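Local coordinates for putative transcription regulator (Lactobacillus plantarum WCFS1, PDB 3COL), which probably regulates transcription as a TetR-family regulator, with DNA probably bound through an N-terminal helix-turn-helix domain, at residues A[86-97]-A[180-190]. Numbering follows the deposited sequence.
Sequences TTRIRLYVQQVY and YTFGDIFQMIW
The Phe-182 ring lies between Gln-94 and Phe-186 CB, its edge turned to the Tyr-97 face. That T-shaped pair has centroids 5.2 Å apart and planes at 66°, with Phe-182 CD1 leading, 3.6 Å from Tyr-97 CG. One face of the Phe-182 ring takes Gln-94 CB in a CH-pi contact, and the bent Gln-94 side chain lays its amide almost flat over the ring, Gln-94 NE2 3.5 Å from Phe-182 CD2. With CG anti to the backbone N (chi1 179°), the Tyr-97 ring reaches across the start of helix 182-193, where Phe-182 CA sits over its face and Ile-185 CG1 touches Tyr-97 CE1. A leucine here would probably leave the Phe-182 edge and Phe-182 CA without the aromatic face they pack on.

Further along, Val-93 CG1 meets Phe-186 CD1 at 3.8 Å and also touches Ile-189 CD1. Trp-190 sets CZ3 against Ile-89 CG2 at 3.8 Å and CZ2 against Thr-86 CG2. A capping box of Thr-181 and Asp-184 starts helix 182-193, Asp-184 N donating to Thr-181 OG1 at 3.0 Å.

The axes of 86-97 and 182-190 cross at 121°, 11.0 Å apart at closest. They lie on helices 85-102 and 182-193, in the C-terminal part that in TetR-family regulators usually carries ligand binding and dimerisation; consistent with this, Leu-154 of the second subunit packs on Ile-185, while helix 133-143 backs Ile-89 and helix 152-171 meets Ile-189.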
loop_
_atom_site.group_PDB
_atom_site.type_symbol
_atom_site.label_atom_id
_atom_site.label_comp_id
_atom_site.label_asym_id
_atom_site.label_seq_id
_atom_site.Cartn_x
_atom_site.Cartn_y
_atom_site.Cartn_z
ATOM N N THR A 86 10.739 5.641 -22.359
ATOM C CA THR A 86 10.153 6.760 -21.617
ATOM C C THR A 86 8.696 6.892 -21.964
ATOM O O THR A 86 7.835 7.118 -21.080
ATOM C CB THR A 86 10.948 8.111 -21.880
ATOM O OG1 THR A 86 12.221 8.020 -21.246
ATOM C CG2 THR A 86 10.218 9.346 -21.322
ATOM N N THR A 87 8.431 6.793 -23.270
ATOM C CA THR A 87 7.073 6.781 -23.815
ATOM C C THR A 87 6.268 5.559 -23.265
ATOM O O THR A 87 5.135 5.715 -22.825
ATOM C CB THR A 87 7.126 6.754 -25.373
ATOM O OG1 THR A 87 7.784 7.944 -25.831
ATOM C CG2 THR A 87 5.717 6.689 -25.998
ATOM N N ARG A 88 6.845 4.359 -23.337
ATOM C CA ARG A 88 6.141 3.162 -22.885
ATOM C C ARG A 88 5.850 3.178 -21.385
ATOM O O ARG A 88 4.806 2.715 -20.983
ATOM C CB ARG A 88 6.921 1.876 -23.241
ATOM C CG ARG A 88 6.956 1.590 -24.730
ATOM C CD ARG A 88 7.580 0.217 -24.963
ATOM N NE ARG A 88 9.025 0.305 -25.123
ATOM C CZ ARG A 88 9.868 -0.709 -24.966
ATOM N NH1 ARG A 88 11.167 -0.509 -25.166
ATOM N NH2 ARG A 88 9.418 -1.908 -24.613
ATOM N N ILE A 89 6.778 3.675 -20.563
ATOM C CA ILE A 89 6.513 3.885 -19.129
ATOM C C ILE A 89 5.316 4.838 -18.897
ATOM O O ILE A 89 4.438 4.556 -18.094
ATOM C CB ILE A 89 7.796 4.331 -18.341
ATOM C CG1 ILE A 89 8.791 3.184 -18.295
ATOM C CG2 ILE A 89 7.449 4.740 -16.840
ATOM C CD1 ILE A 89 10.152 3.572 -17.745
ATOM N N ARG A 90 5.276 5.949 -19.615
ATOM C CA ARG A 90 4.171 6.879 -19.473
ATOM C C ARG A 90 2.830 6.233 -19.845
ATOM O O ARG A 90 1.840 6.387 -19.121
ATOM C CB ARG A 90 4.417 8.163 -20.279
ATOM C CG ARG A 90 3.437 9.298 -19.928
ATOM C CD ARG A 90 3.652 10.545 -20.787
ATOM N NE ARG A 90 3.218 10.310 -22.169
ATOM C CZ ARG A 90 4.044 10.069 -23.191
ATOM N NH1 ARG A 90 5.345 10.036 -22.993
ATOM N NH2 ARG A 90 3.565 9.872 -24.411
ATOM N N LEU A 91 2.816 5.510 -20.969
ATOM C CA LEU A 91 1.641 4.745 -21.418
ATOM C C LEU A 91 1.214 3.753 -20.353
ATOM O O LEU A 91 0.020 3.597 -20.083
ATOM C CB LEU A 91 1.953 3.973 -22.706
ATOM C CG LEU A 91 2.257 4.786 -23.983
ATOM C CD1 LEU A 91 2.603 3.804 -25.143
ATOM C CD2 LEU A 91 1.114 5.754 -24.355
ATOM N N TYR A 92 2.196 3.067 -19.766
ATOM C CA TYR A 92 1.881 2.104 -18.707
ATOM C C TYR A 92 1.228 2.750 -17.488
ATOM O O TYR A 92 0.193 2.301 -17.019
ATOM C CB TYR A 92 3.137 1.311 -18.302
ATOM C CG TYR A 92 2.912 0.428 -17.101
ATOM C CD1 TYR A 92 1.972 -0.595 -17.130
ATOM C CD2 TYR A 92 3.611 0.651 -15.931
ATOM C CE1 TYR A 92 1.759 -1.389 -16.006
ATOM C CE2 TYR A 92 3.396 -0.116 -14.819
ATOM C CZ TYR A 92 2.469 -1.125 -14.865
ATOM O OH TYR A 92 2.287 -1.905 -13.742
ATOM N N VAL A 93 1.862 3.782 -16.950
ATOM C CA VAL A 93 1.382 4.405 -15.753
ATOM C C VAL A 93 0.035 5.082 -16.023
ATOM O O VAL A 93 -0.830 5.103 -15.162
ATOM C CB VAL A 93 2.417 5.411 -15.180
ATOM C CG1 VAL A 93 1.881 6.052 -13.893
ATOM C CG2 VAL A 93 3.749 4.691 -14.892
ATOM N N GLN A 94 -0.143 5.641 -17.213
ATOM C CA GLN A 94 -1.423 6.269 -17.527
ATOM C C GLN A 94 -2.580 5.247 -17.564
ATOM O O GLN A 94 -3.685 5.531 -17.083
ATOM C CB GLN A 94 -1.332 7.079 -18.811
ATOM C CG GLN A 94 -2.664 7.544 -19.346
ATOM C CD GLN A 94 -2.520 8.870 -19.978
ATOM O OE1 GLN A 94 -1.655 9.073 -20.844
ATOM N NE2 GLN A 94 -3.333 9.817 -19.533
ATOM N N GLN A 95 -2.324 4.070 -18.124
ATOM C CA GLN A 95 -3.293 2.958 -18.054
ATOM C C GLN A 95 -3.617 2.501 -16.606
ATOM O O GLN A 95 -4.785 2.365 -16.240
ATOM C CB GLN A 95 -2.801 1.775 -18.910
ATOM C CG GLN A 95 -3.763 0.572 -18.985
ATOM C CD GLN A 95 -5.225 0.955 -19.290
ATOM O OE1 GLN A 95 -5.506 1.867 -20.083
ATOM N NE2 GLN A 95 -6.160 0.237 -18.664
ATOM N N VAL A 96 -2.602 2.278 -15.778
ATOM C CA VAL A 96 -2.847 1.891 -14.346
ATOM C C VAL A 96 -3.729 2.948 -13.673
ATOM O O VAL A 96 -4.683 2.632 -12.979
ATOM C CB VAL A 96 -1.514 1.680 -13.560
ATOM C CG1 VAL A 96 -1.783 1.326 -12.043
ATOM C CG2 VAL A 96 -0.642 0.623 -14.195
ATOM N N TYR A 97 -3.404 4.212 -13.912
ATOM C CA TYR A 97 -4.158 5.361 -13.408
ATOM C C TYR A 97 -5.616 5.347 -13.842
ATOM O O TYR A 97 -6.513 5.397 -12.987
ATOM C CB TYR A 97 -3.455 6.656 -13.846
ATOM C CG TYR A 97 -4.106 7.948 -13.441
ATOM C CD1 TYR A 97 -3.771 8.579 -12.242
ATOM C CD2 TYR A 97 -5.046 8.571 -14.292
ATOM C CE1 TYR A 97 -4.389 9.815 -11.874
ATOM C CE2 TYR A 97 -5.657 9.800 -13.951
ATOM C CZ TYR A 97 -5.322 10.411 -12.737
ATOM O OH TYR A 97 -5.941 11.609 -12.387
ATOM N N TYR A 180 -7.187 16.885 -9.562
ATOM C CA TYR A 180 -5.833 16.692 -10.137
ATOM C C TYR A 180 -5.919 15.981 -11.448
ATOM O O TYR A 180 -6.831 15.193 -11.666
ATOM C CB TYR A 180 -4.943 15.860 -9.182
ATOM C CG TYR A 180 -4.811 16.555 -7.848
ATOM C CD1 TYR A 180 -3.872 17.603 -7.661
ATOM C CD2 TYR A 180 -5.661 16.200 -6.778
ATOM C CE1 TYR A 180 -3.785 18.271 -6.443
ATOM C CE2 TYR A 180 -5.575 16.857 -5.551
ATOM C CZ TYR A 180 -4.652 17.869 -5.382
ATOM O OH TYR A 180 -4.610 18.478 -4.143
ATOM N N THR A 181 -4.971 16.251 -12.332
ATOM C CA THR A 181 -4.940 15.611 -13.625
ATOM C C THR A 181 -3.949 14.461 -13.552
ATOM O O THR A 181 -3.208 14.317 -12.555
ATOM C CB THR A 181 -4.467 16.596 -14.695
ATOM O OG1 THR A 181 -3.170 17.074 -14.329
ATOM C CG2 THR A 181 -5.438 17.780 -14.809
ATOM N N PHE A 182 -3.963 13.612 -14.574
ATOM C CA PHE A 182 -2.962 12.578 -14.655
ATOM C C PHE A 182 -1.583 13.256 -14.639
ATOM O O PHE A 182 -0.680 12.760 -14.029
ATOM C CB PHE A 182 -3.126 11.744 -15.931
ATOM C CG PHE A 182 -1.917 10.860 -16.220
ATOM C CD1 PHE A 182 -1.659 9.754 -15.417
ATOM C CD2 PHE A 182 -1.051 11.151 -17.268
ATOM C CE1 PHE A 182 -0.526 8.938 -15.641
ATOM C CE2 PHE A 182 0.090 10.322 -17.511
ATOM C CZ PHE A 182 0.339 9.221 -16.685
ATOM N N GLY A 183 -1.434 14.376 -15.352
ATOM C CA GLY A 183 -0.179 15.086 -15.399
ATOM C C GLY A 183 0.297 15.458 -13.987
ATOM O O GLY A 183 1.481 15.372 -13.689
ATOM N N ASP A 184 -0.608 15.934 -13.137
ATOM C CA ASP A 184 -0.206 16.310 -11.760
ATOM C C ASP A 184 0.347 15.099 -10.962
ATOM O O ASP A 184 1.377 15.207 -10.281
ATOM C CB ASP A 184 -1.375 16.898 -10.965
ATOM C CG ASP A 184 -1.909 18.188 -11.563
ATOM O OD1 ASP A 184 -1.111 18.971 -12.134
ATOM O OD2 ASP A 184 -3.134 18.401 -11.452
ATOM N N ILE A 185 -0.372 13.979 -11.016
ATOM C CA ILE A 185 0.001 12.786 -10.264
ATOM C C ILE A 185 1.236 12.121 -10.877
ATOM O O ILE A 185 2.149 11.674 -10.155
ATOM C CB ILE A 185 -1.184 11.791 -10.230
ATOM C CG1 ILE A 185 -2.471 12.448 -9.692
ATOM C CG2 ILE A 185 -0.797 10.492 -9.475
ATOM C CD1 ILE A 185 -2.312 13.128 -8.287
ATOM N N PHE A 186 1.277 12.051 -12.214
ATOM C CA PHE A 186 2.419 11.464 -12.932
ATOM C C PHE A 186 3.684 12.273 -12.687
ATOM O O PHE A 186 4.767 11.722 -12.729
ATOM C CB PHE A 186 2.166 11.387 -14.451
ATOM C CG PHE A 186 3.255 10.624 -15.210
ATOM C CD1 PHE A 186 3.546 9.289 -14.892
ATOM C CD2 PHE A 186 3.971 11.227 -16.221
ATOM C CE1 PHE A 186 4.547 8.594 -15.566
ATOM C CE2 PHE A 186 4.958 10.534 -16.916
ATOM C CZ PHE A 186 5.252 9.228 -16.589
ATOM N N GLN A 187 3.573 13.577 -12.424
ATOM C CA GLN A 187 4.799 14.335 -12.114
ATOM C C GLN A 187 5.521 13.750 -10.853
ATOM O O GLN A 187 6.752 13.547 -10.844
ATOM C CB GLN A 187 4.507 15.820 -11.962
ATOM C CG GLN A 187 5.773 16.695 -11.948
ATOM C CD GLN A 187 5.463 18.114 -11.493
ATOM O OE1 GLN A 187 4.781 18.330 -10.466
ATOM N NE2 GLN A 187 5.913 19.082 -12.265
HETATM N N MSE A 188 4.761 13.448 -9.809
HETATM C CA MSE A 188 5.353 12.808 -8.613
HETATM C C MSE A 188 5.952 11.405 -8.936
HETATM O O MSE A 188 7.091 11.107 -8.583
HETATM C CB MSE A 188 4.339 12.712 -7.476
HETATM C CG MSE A 188 4.750 11.621 -6.443
HETATM SE SE MSE A 188 3.574 11.632 -4.896
HETATM C CE MSE A 188 4.308 13.089 -3.845
ATOM N N ILE A 189 5.184 10.564 -9.629
ATOM C CA ILE A 189 5.605 9.187 -9.948
ATOM C C ILE A 189 6.824 9.151 -10.859
ATOM O O ILE A 189 7.755 8.398 -10.615
ATOM C CB ILE A 189 4.444 8.395 -10.582
ATOM C CG1 ILE A 189 3.297 8.202 -9.563
ATOM C CG2 ILE A 189 4.942 7.074 -11.209
ATOM C CD1 ILE A 189 2.009 7.716 -10.214
ATOM N N TRP A 190 6.806 9.979 -11.908
ATOM C CA TRP A 190 7.914 10.031 -12.870
ATOM C C TRP A 190 9.187 10.619 -12.266
ATOM O O TRP A 190 10.276 10.103 -12.509
ATOM C CB TRP A 190 7.514 10.792 -14.181
ATOM C CG TRP A 190 8.626 10.827 -15.258
ATOM C CD1 TRP A 190 9.188 11.949 -15.828
ATOM C CD2 TRP A 190 9.308 9.698 -15.863
ATOM N NE1 TRP A 190 10.147 11.586 -16.734
ATOM C CE2 TRP A 190 10.259 10.222 -16.768
ATOM C CE3 TRP A 190 9.225 8.295 -15.698
ATOM C CZ2 TRP A 190 11.100 9.396 -17.538
ATOM C CZ3 TRP A 190 10.060 7.478 -16.443
ATOM C CH2 TRP A 190 10.994 8.024 -17.354
HETATM O O HOH W 1 -7.530 12.784 -10.974
#